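Long-range contacts in molybdenum ABC transporter, periplasmic molybdenum-binding protein (Vibrio cholerae, PDB 4RXL), which probably captures molybdate or tungstate as the solute-binding component (ModA) of an ABC transporter, here holding a tungstate ion: residues L86-P91 / T182-F187; N151-A156 / G168-T173; T5-A10 / P52-I57; S13-V18 / T35-S40. One frame throughout, in Å; residues are numbered along the deposited sequence.

Interaction 1. Residues L86-P91 / T182-F187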
loop_
_atom_site.group_PDB
_atom_site.type_symbol
_atom_site.label_atom_id
_atom_site.label_comp_id
_atom_site.label_asym_id
_atom_site.label_seq_id
_atom_site.Cartn_x
_atom_site.Cartn_y
_atom_site.Cartn_z
ATOM N N LEU A 86 8.998 -3.129 -0.798
ATOM C CA LEU A 86 8.942 -2.654 0.584
ATOM C C LEU A 86 10.309 -2.082 0.998
ATOM O O LEU A 86 11.361 -2.665 0.688
ATOM C CB LEU A 86 8.586 -3.823 1.497
ATOM C CG LEU A 86 7.953 -3.536 2.858
ATOM C CD1 LEU A 86 6.516 -3.109 2.677
ATOM C CD2 LEU A 86 8.024 -4.777 3.721
ATOM N N VAL A 87 10.266 -0.933 1.678
ATOM C CA VAL A 87 11.466 -0.233 2.085
ATOM C C VAL A 87 11.441 0.212 3.538
ATOM O O VAL A 87 10.390 0.333 4.177
ATOM C CB VAL A 87 11.743 0.980 1.177
ATOM C CG1 VAL A 87 11.944 0.511 -0.263
ATOM C CG2 VAL A 87 10.624 2.004 1.248
ATOM N N LEU A 88 12.657 0.410 4.033
ATOM C CA LEU A 88 12.906 0.964 5.331
ATOM C C LEU A 88 13.295 2.408 5.095
ATOM O O LEU A 88 14.242 2.704 4.343
ATOM C CB LEU A 88 14.036 0.208 6.007
ATOM C CG LEU A 88 14.393 0.628 7.440
ATOM C CD1 LEU A 88 13.230 0.383 8.397
ATOM C CD2 LEU A 88 15.616 -0.149 7.846
ATOM N N ILE A 89 12.579 3.307 5.755
ATOM C CA ILE A 89 12.830 4.746 5.652
ATOM C C ILE A 89 13.192 5.396 6.983
ATOM O O ILE A 89 12.898 4.870 8.050
ATOM C CB ILE A 89 11.632 5.500 5.027
ATOM C CG1 ILE A 89 10.322 5.252 5.784
ATOM C CG2 ILE A 89 11.381 5.071 3.595
ATOM C CD1 ILE A 89 9.279 6.307 5.515
ATOM N N ARG A 90 13.819 6.562 6.866
ATOM C CA ARG A 90 14.193 7.425 7.984
ATOM C C ARG A 90 13.788 8.852 7.596
ATOM O O ARG A 90 13.628 9.132 6.402
ATOM C CB ARG A 90 15.723 7.385 8.194
ATOM C CG ARG A 90 16.528 7.963 7.038
ATOM C CD ARG A 90 18.008 8.026 7.365
ATOM N NE ARG A 90 18.826 8.525 6.255
ATOM C CZ ARG A 90 19.041 9.812 5.963
ATOM N NH1 ARG A 90 18.482 10.786 6.674
ATOM N NH2 ARG A 90 19.830 10.129 4.940
ATOM N N PRO A 91 13.636 9.762 8.583
ATOM C CA PRO A 91 13.443 11.168 8.234
ATOM C C PRO A 91 14.725 11.696 7.626
ATOM O O PRO A 91 15.804 11.346 8.110
ATOM C CB PRO A 91 13.153 11.858 9.574
ATOM C CG PRO A 91 13.027 10.781 10.589
ATOM C CD PRO A 91 13.637 9.532 10.030
ATOM N N THR A 182 13.997 9.514 3.541
ATOM C CA THR A 182 15.025 8.887 2.736
ATOM C C THR A 182 14.976 7.377 2.934
ATOM O O THR A 182 14.740 6.892 4.042
ATOM C CB THR A 182 16.410 9.422 3.146
ATOM O OG1 THR A 182 16.426 10.848 3.017
ATOM C CG2 THR A 182 17.519 8.814 2.284
ATOM N N ILE A 183 15.239 6.641 1.861
ATOM C CA ILE A 183 15.327 5.186 1.934
ATOM C C ILE A 183 16.658 4.742 2.561
ATOM O O ILE A 183 17.737 5.158 2.134
ATOM C CB ILE A 183 15.112 4.550 0.548
ATOM C CG1 ILE A 183 13.713 4.892 0.031
ATOM C CG2 ILE A 183 15.279 3.041 0.617
ATOM C CD1 ILE A 183 13.465 4.459 -1.386
ATOM N N VAL A 184 16.558 3.926 3.602
ATOM C CA VAL A 184 17.718 3.354 4.234
ATOM C C VAL A 184 18.123 2.093 3.469
ATOM O O VAL A 184 19.283 1.915 3.121
ATOM C CB VAL A 184 17.469 3.066 5.720
ATOM C CG1 VAL A 184 18.707 2.442 6.348
ATOM C CG2 VAL A 184 17.113 4.355 6.446
ATOM N N THR A 185 17.149 1.239 3.188
ATOM C CA THR A 185 17.383 0.039 2.405
ATOM C C THR A 185 16.039 -0.526 1.982
ATOM O O THR A 185 15.000 -0.109 2.477
ATOM C CB THR A 185 18.225 -1.015 3.177
ATOM O OG1 THR A 185 18.814 -1.942 2.252
ATOM C CG2 THR A 185 17.386 -1.791 4.159
ATOM N N ALA A 186 16.064 -1.417 1.001
ATOM C CA ALA A 186 14.891 -2.103 0.550
ATOM C C ALA A 186 14.957 -3.538 1.054
ATOM O O ALA A 186 16.023 -4.147 1.070
ATOM C CB ALA A 186 14.845 -2.091 -0.972
ATOM N N PHE A 187 13.807 -4.075 1.434
ATOM C CA PHE A 187 13.721 -5.480 1.854
ATOM C C PHE A 187 13.840 -6.421 0.662
ATOM O O PHE A 187 13.355 -6.099 -0.434
ATOM C CB PHE A 187 12.414 -5.716 2.617
ATOM C CG PHE A 187 12.381 -5.031 3.932
ATOM C CD1 PHE A 187 12.975 -5.613 5.034
ATOM C CD2 PHE A 187 11.812 -3.782 4.049
ATOM C CE1 PHE A 187 12.958 -4.978 6.239
ATOM C CE2 PHE A 187 11.805 -3.130 5.257
ATOM C CZ PHE A 187 12.387 -3.728 6.348
HETATM O O HOH W 1 10.580 -5.622 -1.109
#
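L88 meets V184 and T185 together. Its carbonyl oxygen L88 O takes a short bond from V184 N (2.7 Å) and a weak one from T185 N, while L88 N gives a nearly straight bond back to T185 O (2.9 Å). V184 is the extra residue, and its helical backbone angles (phi -85°, psi -48°) let two successive N-H groups turn to one carbonyl.

Beyond the bulge, R90 and T182 exchange backbone bonds in both directions. With chi1 at 65° and an extended chain from CG to NE, R90 runs alongside T182 and brings its guanidinium flat against that residue, T182 CB lying 3.8 Å above the centre of the plane. The V184 side chain crosses the aliphatic part at about a right angle, V184 CG2 3.7 Å from R90 CG. A long arginine suits this border place, since its methylenes pack while R90 NH1 bonds to T92 O; T182 OG1 also turns to T92.

At the far end F187 N bonds to L86 O, and the phenyl ring presents its edge to the same oxygen, F187 CD2 being 3.6 Å from L86 O. A water joins L86 N to F187 O. On the face holding V87, I183 and A186, small and branched groups fit closely, as in V87 CG1 to A186 CB (4.0 Å).

In the next shell, strand 168-171 pairs with the other edge of 86-91 through V170 and G168, and L157 and V160 of helix 153-161 cover I89. The whole is an antiparallel strand pair interrupted by a classic beta bulge, within the mixed sheet of a periplasmic binding protein.

Interaction 2. Residues N151-A156 / G168-T173. With WO4 (tungstate(VI)ion), chain B.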
loop_
_atom_site.group_PDB
_atom_site.type_symbol
_atom_site.label_atom_id
_atom_site.label_comp_id
_atom_site.label_asym_id
_atom_site.label_seq_id
_atom_site.Cartn_x
_atom_site.Cartn_y
_atom_site.Cartn_z
ATOM N N ASN A 151 -3.215 3.167 11.076
ATOM C CA ASN A 151 -4.330 2.583 10.304
ATOM C C ASN A 151 -4.070 2.365 8.808
ATOM O O ASN A 151 -4.817 1.625 8.136
ATOM C CB ASN A 151 -5.586 3.454 10.423
ATOM C CG ASN A 151 -6.134 3.500 11.811
ATOM O OD1 ASN A 151 -5.614 2.866 12.715
ATOM N ND2 ASN A 151 -7.175 4.285 11.999
ATOM N N ASN A 152 -3.047 3.022 8.256
ATOM C CA ASN A 152 -2.654 2.802 6.875
ATOM C C ASN A 152 -1.221 3.223 6.672
ATOM O O ASN A 152 -0.637 3.868 7.560
ATOM C CB ASN A 152 -3.622 3.491 5.896
ATOM C CG ASN A 152 -3.560 4.989 5.948
ATOM O OD1 ASN A 152 -2.496 5.589 5.696
ATOM N ND2 ASN A 152 -4.680 5.616 6.189
ATOM N N VAL A 153 -0.659 2.826 5.531
ATOM C CA VAL A 153 0.748 3.048 5.278
ATOM C C VAL A 153 1.094 4.533 5.157
ATOM O O VAL A 153 2.204 4.918 5.493
ATOM C CB VAL A 153 1.213 2.241 4.071
ATOM C CG1 VAL A 153 0.742 2.817 2.761
ATOM C CG2 VAL A 153 2.725 2.097 4.104
ATOM N N ARG A 154 0.172 5.384 4.708
ATOM C CA ARG A 154 0.478 6.794 4.614
ATOM C C ARG A 154 0.559 7.463 5.978
ATOM O O ARG A 154 1.298 8.427 6.148
ATOM C CB ARG A 154 -0.489 7.481 3.652
ATOM C CG ARG A 154 -0.302 7.028 2.203
ATOM C CD ARG A 154 1.036 7.465 1.626
ATOM N NE ARG A 154 1.248 7.143 0.206
ATOM C CZ ARG A 154 0.923 7.934 -0.810
ATOM N NH1 ARG A 154 0.347 9.109 -0.591
ATOM N NH2 ARG A 154 1.169 7.543 -2.061
ATOM N N LEU A 155 -0.169 6.943 6.961
ATOM C CA LEU A 155 -0.064 7.472 8.314
ATOM C C LEU A 155 1.262 7.046 8.934
ATOM O O LEU A 155 1.818 7.768 9.744
ATOM C CB LEU A 155 -1.246 7.020 9.156
ATOM C CG LEU A 155 -2.596 7.659 8.755
ATOM C CD1 LEU A 155 -3.743 6.916 9.426
ATOM C CD2 LEU A 155 -2.686 9.149 9.070
ATOM N N ALA A 156 1.741 5.853 8.557
ATOM C CA ALA A 156 3.079 5.423 8.957
ATOM C C ALA A 156 4.133 6.342 8.335
ATOM O O ALA A 156 5.048 6.815 9.023
ATOM C CB ALA A 156 3.319 3.981 8.532
ATOM N N GLY A 168 10.739 3.743 9.643
ATOM C CA GLY A 168 9.453 3.190 9.328
ATOM C C GLY A 168 9.546 2.260 8.149
ATOM O O GLY A 168 10.539 2.265 7.408
ATOM N N ILE A 169 8.505 1.459 7.980
ATOM C CA ILE A 169 8.424 0.522 6.871
ATOM C C ILE A 169 7.218 0.884 5.999
ATOM O O ILE A 169 6.090 0.827 6.427
ATOM C CB ILE A 169 8.385 -0.945 7.338
ATOM C CG1 ILE A 169 9.678 -1.294 8.062
ATOM C CG2 ILE A 169 8.203 -1.868 6.130
ATOM C CD1 ILE A 169 9.615 -2.607 8.813
ATOM N N VAL A 170 7.496 1.256 4.753
ATOM C CA VAL A 170 6.502 1.690 3.825
ATOM C C VAL A 170 6.800 1.061 2.464
ATOM O O VAL A 170 7.772 0.305 2.307
ATOM C CB VAL A 170 6.406 3.231 3.722
ATOM C CG1 VAL A 170 6.036 3.860 5.055
ATOM C CG2 VAL A 170 7.696 3.812 3.184
ATOM N N TYR A 171 5.981 1.381 1.462
ATOM C CA TYR A 171 6.314 0.975 0.110
ATOM C C TYR A 171 7.289 1.924 -0.550
ATOM O O TYR A 171 7.412 3.098 -0.186
ATOM C CB TYR A 171 5.070 0.839 -0.748
ATOM C CG TYR A 171 4.006 -0.045 -0.163
ATOM C CD1 TYR A 171 4.139 -1.420 -0.234
ATOM C CD2 TYR A 171 2.843 0.473 0.395
ATOM C CE1 TYR A 171 3.140 -2.263 0.276
ATOM C CE2 TYR A 171 1.840 -0.354 0.877
ATOM C CZ TYR A 171 1.994 -1.716 0.795
ATOM O OH TYR A 171 1.082 -2.557 1.331
ATOM N N LYS A 172 8.005 1.402 -1.539
ATOM C CA LYS A 172 8.910 2.166 -2.383
ATOM C C LYS A 172 8.202 3.389 -2.947
ATOM O O LYS A 172 8.753 4.485 -2.937
ATOM C CB LYS A 172 9.453 1.278 -3.510
ATOM C CG LYS A 172 10.246 1.984 -4.597
ATOM C CD LYS A 172 11.602 2.435 -4.129
ATOM C CE LYS A 172 12.446 2.883 -5.315
ATOM N NZ LYS A 172 12.615 1.802 -6.336
ATOM N N THR A 173 6.963 3.214 -3.391
ATOM C CA THR A 173 6.199 4.324 -3.989
ATOM C C THR A 173 5.884 5.411 -2.980
ATOM O O THR A 173 5.791 6.581 -3.343
ATOM C CB THR A 173 4.908 3.821 -4.634
ATOM O OG1 THR A 173 4.186 3.100 -3.646
ATOM C CG2 THR A 173 5.188 2.936 -5.837
HETATM W W WO4 B . -2.119 -0.015 2.486
HETATM O O1 WO4 B . -2.203 1.378 3.936
HETATM O O2 WO4 B . -0.735 -1.492 2.777
HETATM O O3 WO4 B . -3.968 -0.898 2.305
HETATM O O4 WO4 B . -1.617 0.882 0.696
HETATM O O HOH W 2 2.537 4.908 -2.639
#
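Y171 OH donates to tungstate O2 at 2.6 Å, and the oxygen lies in the plane of the phenol ring, at its edge. V153, across the contact, grips the same ion from its backbone: V153 N reaches tungstate O1 at 2.7 Å in a nearly straight bond (168°).

The valine's two methyls divide the work. With chi1 at 74°, CG1 stands between the backbone N and the carbonyl carbon and meets the edge of the tyrosine ring, V153 CG1 to Y171 CE2 being 3.8 Å. The other branch, anti to the backbone N, packs on the strand, V153 CG2 lying 3.9 Å from V170 CG1. A branched, apolar residue thus fills the corner between ion, ring and strand.

N152, whose CB also touches the ion, caps helix 153-161 with its side chain. Its OD1 accepts from L155 N (3.0 Å), with the donor well above the carbonyl plane, and more weakly from R154 N. The R154 side chain runs to a water that links R154 NH2 to T173 OG1, and to D174, which forms a salt bridge with R154 NE.

The ion is therefore held here by a hydroxyl and an amide N-H at a helix start, with S13, S40 and A126 giving further bonds. Such neutral donors, as in other ModA proteins, suit a tetrahedral oxyanion, and the positive end of the helix dipole probably eases its charge.

Interaction 3. Residues T5-A10 / P52-I57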
loop_
_atom_site.group_PDB
_atom_site.type_symbol
_atom_site.label_atom_id
_atom_site.label_comp_id
_atom_site.label_asym_id
_atom_site.label_seq_id
_atom_site.Cartn_x
_atom_site.Cartn_y
_atom_site.Cartn_z
ATOM N N THR A 5 -22.390 8.572 -10.857
ATOM C CA THR A 5 -21.287 8.615 -9.829
ATOM C C THR A 5 -20.634 7.247 -9.512
ATOM O O THR A 5 -21.264 6.378 -8.899
ATOM C CB THR A 5 -21.788 9.213 -8.488
ATOM O OG1 THR A 5 -22.877 8.432 -7.984
ATOM C CG2 THR A 5 -22.254 10.647 -8.661
ATOM N N LEU A 6 -19.367 7.075 -9.903
ATOM C CA LEU A 6 -18.594 5.866 -9.545
ATOM C C LEU A 6 -17.779 6.065 -8.264
ATOM O O LEU A 6 -17.087 7.066 -8.126
ATOM C CB LEU A 6 -17.617 5.438 -10.638
ATOM C CG LEU A 6 -18.140 4.703 -11.875
ATOM C CD1 LEU A 6 -16.967 4.032 -12.567
ATOM C CD2 LEU A 6 -19.218 3.676 -11.553
ATOM N N HIS A 7 -17.839 5.085 -7.362
ATOM C CA HIS A 7 -17.126 5.102 -6.095
ATOM C C HIS A 7 -15.981 4.111 -6.104
ATOM O O HIS A 7 -16.178 2.922 -6.263
ATOM C CB HIS A 7 -18.072 4.697 -4.981
ATOM C CG HIS A 7 -19.149 5.692 -4.716
ATOM N ND1 HIS A 7 -19.005 6.703 -3.792
ATOM C CD2 HIS A 7 -20.389 5.825 -5.233
ATOM C CE1 HIS A 7 -20.110 7.424 -3.760
ATOM N NE2 HIS A 7 -20.963 6.915 -4.629
ATOM N N ILE A 8 -14.775 4.627 -5.962
ATOM C CA ILE A 8 -13.569 3.846 -5.986
ATOM C C ILE A 8 -12.967 3.822 -4.585
ATOM O O ILE A 8 -12.629 4.867 -4.017
ATOM C CB ILE A 8 -12.548 4.432 -6.971
ATOM C CG1 ILE A 8 -13.098 4.412 -8.386
ATOM C CG2 ILE A 8 -11.244 3.643 -6.885
ATOM C CD1 ILE A 8 -12.331 5.298 -9.335
ATOM N N TYR A 9 -12.810 2.627 -4.045
ATOM C CA TYR A 9 -12.173 2.421 -2.743
ATOM C C TYR A 9 -10.784 1.904 -3.014
ATOM O O TYR A 9 -10.651 0.890 -3.694
ATOM C CB TYR A 9 -12.983 1.386 -1.954
ATOM C CG TYR A 9 -14.163 1.939 -1.178
ATOM C CD1 TYR A 9 -15.123 2.712 -1.791
ATOM C CD2 TYR A 9 -14.306 1.671 0.181
ATOM C CE1 TYR A 9 -16.192 3.273 -1.094
ATOM C CE2 TYR A 9 -15.373 2.181 0.892
ATOM C CZ TYR A 9 -16.311 2.968 0.261
ATOM O OH TYR A 9 -17.361 3.471 0.996
ATOM N N ALA A 10 -9.723 2.549 -2.524
ATOM C CA ALA A 10 -8.361 2.150 -2.860
ATOM C C ALA A 10 -7.429 2.255 -1.670
ATOM O O ALA A 10 -7.458 3.240 -0.929
ATOM C CB ALA A 10 -7.811 2.991 -3.991
ATOM N N PRO A 52 -21.333 1.829 -0.418
ATOM C CA PRO A 52 -21.408 1.863 -1.883
ATOM C C PRO A 52 -20.011 1.986 -2.456
ATOM O O PRO A 52 -19.214 2.873 -2.088
ATOM C CB PRO A 52 -22.259 3.104 -2.191
ATOM C CG PRO A 52 -22.879 3.499 -0.899
ATOM C CD PRO A 52 -21.963 3.017 0.184
ATOM N N ALA A 53 -19.688 1.034 -3.290
ATOM C CA ALA A 53 -18.368 0.938 -3.832
ATOM C C ALA A 53 -18.546 0.227 -5.143
ATOM O O ALA A 53 -19.230 -0.781 -5.211
ATOM C CB ALA A 53 -17.462 0.153 -2.913
ATOM N N ASP A 54 -18.003 0.808 -6.196
ATOM C CA ASP A 54 -18.065 0.205 -7.522
ATOM C C ASP A 54 -16.800 -0.571 -7.825
ATOM O O ASP A 54 -16.843 -1.590 -8.494
ATOM C CB ASP A 54 -18.324 1.285 -8.562
ATOM C CG ASP A 54 -19.686 1.960 -8.364
ATOM O OD1 ASP A 54 -20.722 1.313 -8.650
ATOM O OD2 ASP A 54 -19.739 3.135 -7.905
ATOM N N LEU A 55 -15.686 -0.071 -7.335
ATOM C CA LEU A 55 -14.357 -0.649 -7.574
ATOM C C LEU A 55 -13.572 -0.635 -6.299
ATOM O O LEU A 55 -13.696 0.318 -5.501
ATOM C CB LEU A 55 -13.563 0.186 -8.590
ATOM C CG LEU A 55 -14.055 0.353 -10.027
ATOM C CD1 LEU A 55 -13.081 1.251 -10.769
ATOM C CD2 LEU A 55 -14.173 -0.993 -10.699
ATOM N N PHE A 56 -12.722 -1.640 -6.152
ATOM C CA PHE A 56 -11.817 -1.770 -5.008
ATOM C C PHE A 56 -10.412 -2.131 -5.433
ATOM O O PHE A 56 -10.209 -3.081 -6.142
ATOM C CB PHE A 56 -12.360 -2.845 -4.058
ATOM C CG PHE A 56 -11.472 -3.139 -2.842
ATOM C CD1 PHE A 56 -10.923 -2.142 -2.046
ATOM C CD2 PHE A 56 -11.223 -4.444 -2.486
ATOM C CE1 PHE A 56 -10.168 -2.473 -0.919
ATOM C CE2 PHE A 56 -10.444 -4.761 -1.389
ATOM C CZ PHE A 56 -9.939 -3.779 -0.594
ATOM N N ILE A 57 -9.429 -1.357 -5.018
ATOM C CA ILE A 57 -8.025 -1.682 -5.259
ATOM C C ILE A 57 -7.391 -1.970 -3.913
ATOM O O ILE A 57 -7.310 -1.106 -3.048
ATOM C CB ILE A 57 -7.272 -0.517 -5.946
ATOM C CG1 ILE A 57 -7.904 -0.237 -7.324
ATOM C CG2 ILE A 57 -5.766 -0.787 -6.052
ATOM C CD1 ILE A 57 -7.375 1.031 -7.982
HETATM O O HOH W 3 -18.877 4.855 -0.372
#
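The Y9 ring turns one face to A53, whose methyl CB sits 4.0 Å from the ring centroid and 27° off the normal, a CH-pi contact for which the short alanine methyl is well suited. Further along the ring, a water joins Y9 OH to P52 O.

H7 and D54 are set differently: imidazole and carboxylate planes are 27° apart, and D54 OD2 lies near the ring plane, at its edge. That oxygen is held by the backbone instead, its anti lone pair accepting from H7 N at 2.8 Å. The aspartate thus stands in for a backbone acceptor where regular pairing has not yet begun, and D54 OD1 turns to K205 and N203. H7 O takes both D54 N (2.8 Å) and L55 N (3.2 Å).

From there 6-10 and 55-57 run as parallel neighbours, strand 6-11 lying between 55-57 and 33-38 in the alpha/beta fold. Y9 N bonds to L55 O at 2.9 Å.

The apolar side chains follow this register. I8 and L55 lie alongside each other, pointing the same way, with I8 CG1 4.0 Å from L55 CD1. F56, its CG anti to the backbone N (chi1 177°), brings a ring edge to Y9 O, 3.5 Å from F56 CD1.

Interaction 4. Residues S13-V18 / T35-S40. With WO4 (tungstate(VI)ion), chain B.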
loop_
_atom_site.group_PDB
_atom_site.type_symbol
_atom_site.label_atom_id
_atom_site.label_comp_id
_atom_site.label_asym_id
_atom_site.label_seq_id
_atom_site.Cartn_x
_atom_site.Cartn_y
_atom_site.Cartn_z
ATOM N N SER A 13 -1.756 3.465 -0.299
ATOM C CA SER A 13 -0.544 3.603 -1.101
ATOM C C SER A 13 -0.880 3.957 -2.565
ATOM O O SER A 13 0.005 4.339 -3.317
ATOM C CB SER A 13 0.322 2.313 -1.062
ATOM O OG SER A 13 -0.418 1.173 -1.456
ATOM N N MET A 14 -2.133 3.754 -2.969
ATOM C CA MET A 14 -2.600 4.116 -4.316
ATOM C C MET A 14 -3.101 5.563 -4.482
ATOM O O MET A 14 -3.482 5.984 -5.606
ATOM C CB MET A 14 -3.679 3.114 -4.764
ATOM C CG MET A 14 -3.091 1.865 -5.433
ATOM S SD MET A 14 -2.609 2.116 -7.209
ATOM C CE MET A 14 -1.804 0.544 -7.593
ATOM N N THR A 15 -3.015 6.352 -3.411
ATOM C CA THR A 15 -3.640 7.668 -3.360
ATOM C C THR A 15 -3.228 8.510 -4.566
ATOM O O THR A 15 -4.077 8.987 -5.323
ATOM C CB THR A 15 -3.286 8.417 -2.078
ATOM O OG1 THR A 15 -3.865 7.725 -0.976
ATOM C CG2 THR A 15 -3.802 9.837 -2.102
ATOM N N ASN A 16 -1.928 8.694 -4.749
ATOM C CA ASN A 16 -1.463 9.618 -5.750
ATOM C C ASN A 16 -1.666 9.117 -7.151
ATOM O O ASN A 16 -2.105 9.865 -7.999
ATOM C CB ASN A 16 -0.018 10.045 -5.523
ATOM C CG ASN A 16 0.148 10.678 -4.172
ATOM O OD1 ASN A 16 0.256 9.987 -3.171
ATOM N ND2 ASN A 16 0.137 11.981 -4.134
ATOM N N ALA A 17 -1.410 7.842 -7.378
ATOM C CA ALA A 17 -1.560 7.247 -8.688
ATOM C C ALA A 17 -3.013 7.249 -9.122
ATOM O O ALA A 17 -3.276 7.572 -10.282
ATOM C CB ALA A 17 -1.009 5.813 -8.693
ATOM N N VAL A 18 -3.928 6.923 -8.211
ATOM C CA VAL A 18 -5.354 6.942 -8.586
ATOM C C VAL A 18 -5.793 8.389 -8.832
ATOM O O VAL A 18 -6.561 8.669 -9.754
ATOM C CB VAL A 18 -6.252 6.227 -7.585
ATOM C CG1 VAL A 18 -7.739 6.391 -7.943
ATOM C CG2 VAL A 18 -5.868 4.766 -7.577
ATOM N N THR A 35 -13.471 9.060 -4.780
ATOM C CA THR A 35 -12.424 8.199 -4.226
ATOM C C THR A 35 -12.402 8.209 -2.711
ATOM O O THR A 35 -12.579 9.240 -2.086
ATOM C CB THR A 35 -11.025 8.593 -4.719
ATOM O OG1 THR A 35 -10.787 9.964 -4.415
ATOM C CG2 THR A 35 -10.883 8.395 -6.227
ATOM N N VAL A 36 -12.201 7.033 -2.141
ATOM C CA VAL A 36 -12.071 6.824 -0.709
ATOM C C VAL A 36 -10.806 6.002 -0.519
ATOM O O VAL A 36 -10.702 4.890 -1.049
ATOM C CB VAL A 36 -13.256 6.012 -0.167
ATOM C CG1 VAL A 36 -13.032 5.574 1.300
ATOM C CG2 VAL A 36 -14.546 6.787 -0.362
ATOM N N TYR A 37 -9.848 6.537 0.241
ATOM C CA TYR A 37 -8.546 5.918 0.473
ATOM C C TYR A 37 -8.445 5.497 1.940
ATOM O O TYR A 37 -8.989 6.154 2.827
ATOM C CB TYR A 37 -7.404 6.860 0.100
ATOM C CG TYR A 37 -7.375 7.300 -1.334
ATOM C CD1 TYR A 37 -7.109 6.398 -2.334
ATOM C CD2 TYR A 37 -7.606 8.631 -1.688
ATOM C CE1 TYR A 37 -7.122 6.787 -3.667
ATOM C CE2 TYR A 37 -7.611 9.043 -3.038
ATOM C CZ TYR A 37 -7.340 8.107 -4.022
ATOM O OH TYR A 37 -7.366 8.484 -5.348
ATOM N N GLY A 38 -7.768 4.401 2.177
ATOM C CA GLY A 38 -7.599 3.913 3.537
ATOM C C GLY A 38 -6.897 2.584 3.516
ATOM O O GLY A 38 -6.457 2.072 2.452
ATOM N N GLY A 39 -6.711 1.995 4.675
ATOM C CA GLY A 39 -6.034 0.696 4.732
ATOM C C GLY A 39 -6.948 -0.311 4.042
ATOM O O GLY A 39 -8.187 -0.253 4.167
ATOM N N SER A 40 -6.340 -1.241 3.310
ATOM C CA SER A 40 -7.081 -2.154 2.440
ATOM C C SER A 40 -8.062 -2.991 3.256
ATOM O O SER A 40 -9.183 -3.295 2.808
ATOM C CB SER A 40 -6.161 -3.070 1.655
ATOM O OG SER A 40 -5.221 -2.336 0.887
HETATM W W WO4 B . -2.119 -0.015 2.486
HETATM O O1 WO4 B . -2.203 1.378 3.936
HETATM O O2 WO4 B . -0.735 -1.492 2.777
HETATM O O3 WO4 B . -3.968 -0.898 2.305
HETATM O O4 WO4 B . -1.617 0.882 0.696
#
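Y37 lies against T15 and V18 within a beta-alpha-beta unit, in which helix 15-28 links strand 6-11 to strand 33-38 and packs back on the latter. With chi1 at -60°, CG is anti to the carbonyl carbon and the ring reaches out toward the helix. The first atom, Y37 CB, already lies by the threonine hydroxyl, and Y37 CG is 3.6 Å from T15 OG1, which stands over the ring face and is itself bonded to S12 O. Over the same face, Y37 CE1 meets T15 CA at 3.6 Å. This alpha carbon lies 18° off the ring normal, a CH-pi contact made by the backbone itself. Across that face Y37 CD2 and CE2 lie by the T15 methyl.

At the tip, Y37 OH comes 3.4 Å from V18 CG1 and takes N19 OD1 as its hydrogen-bond partner. Tyrosine suits a partly exposed place like this, its flat ring covering the helix start and its hydroxyl ending on a polar group. V18 CG1, anti to its own N, continues to the methyl T35 CG2 at 4.1 Å.

Both segments also run into the tungstate pocket. The serine hydroxyls lie very close to the ion, S13 OG at O4 and S40 OG at O3, and each backbone N-H points to the same oxygen. S13 N donates to O4 at 2.8 Å, and S40 N to O3 at 2.6 Å.

Overall arrangement
Along the chain interaction 4 is nested inside interaction 3, and interaction 2 inside interaction 1. Interactions 3 and 4, centres about 11 Å apart, meet where strands 6-11 and 33-38 pair; interactions 1 and 2, also about 11 Å apart, meet where strands 78-91 and 168-171 pair. Interactions 1 and 3 lie on opposite sides of the chain's centre, centres about 31 Å apart, although all four reach one mixed sheet. Between them, interactions 2 and 4 come within 12 Å between centres and touch, R154 NH1 bonding to N16 OD1. Both bind the tungstate, consistent with an ion held in the cleft between the two lobes of a periplasmic binding protein.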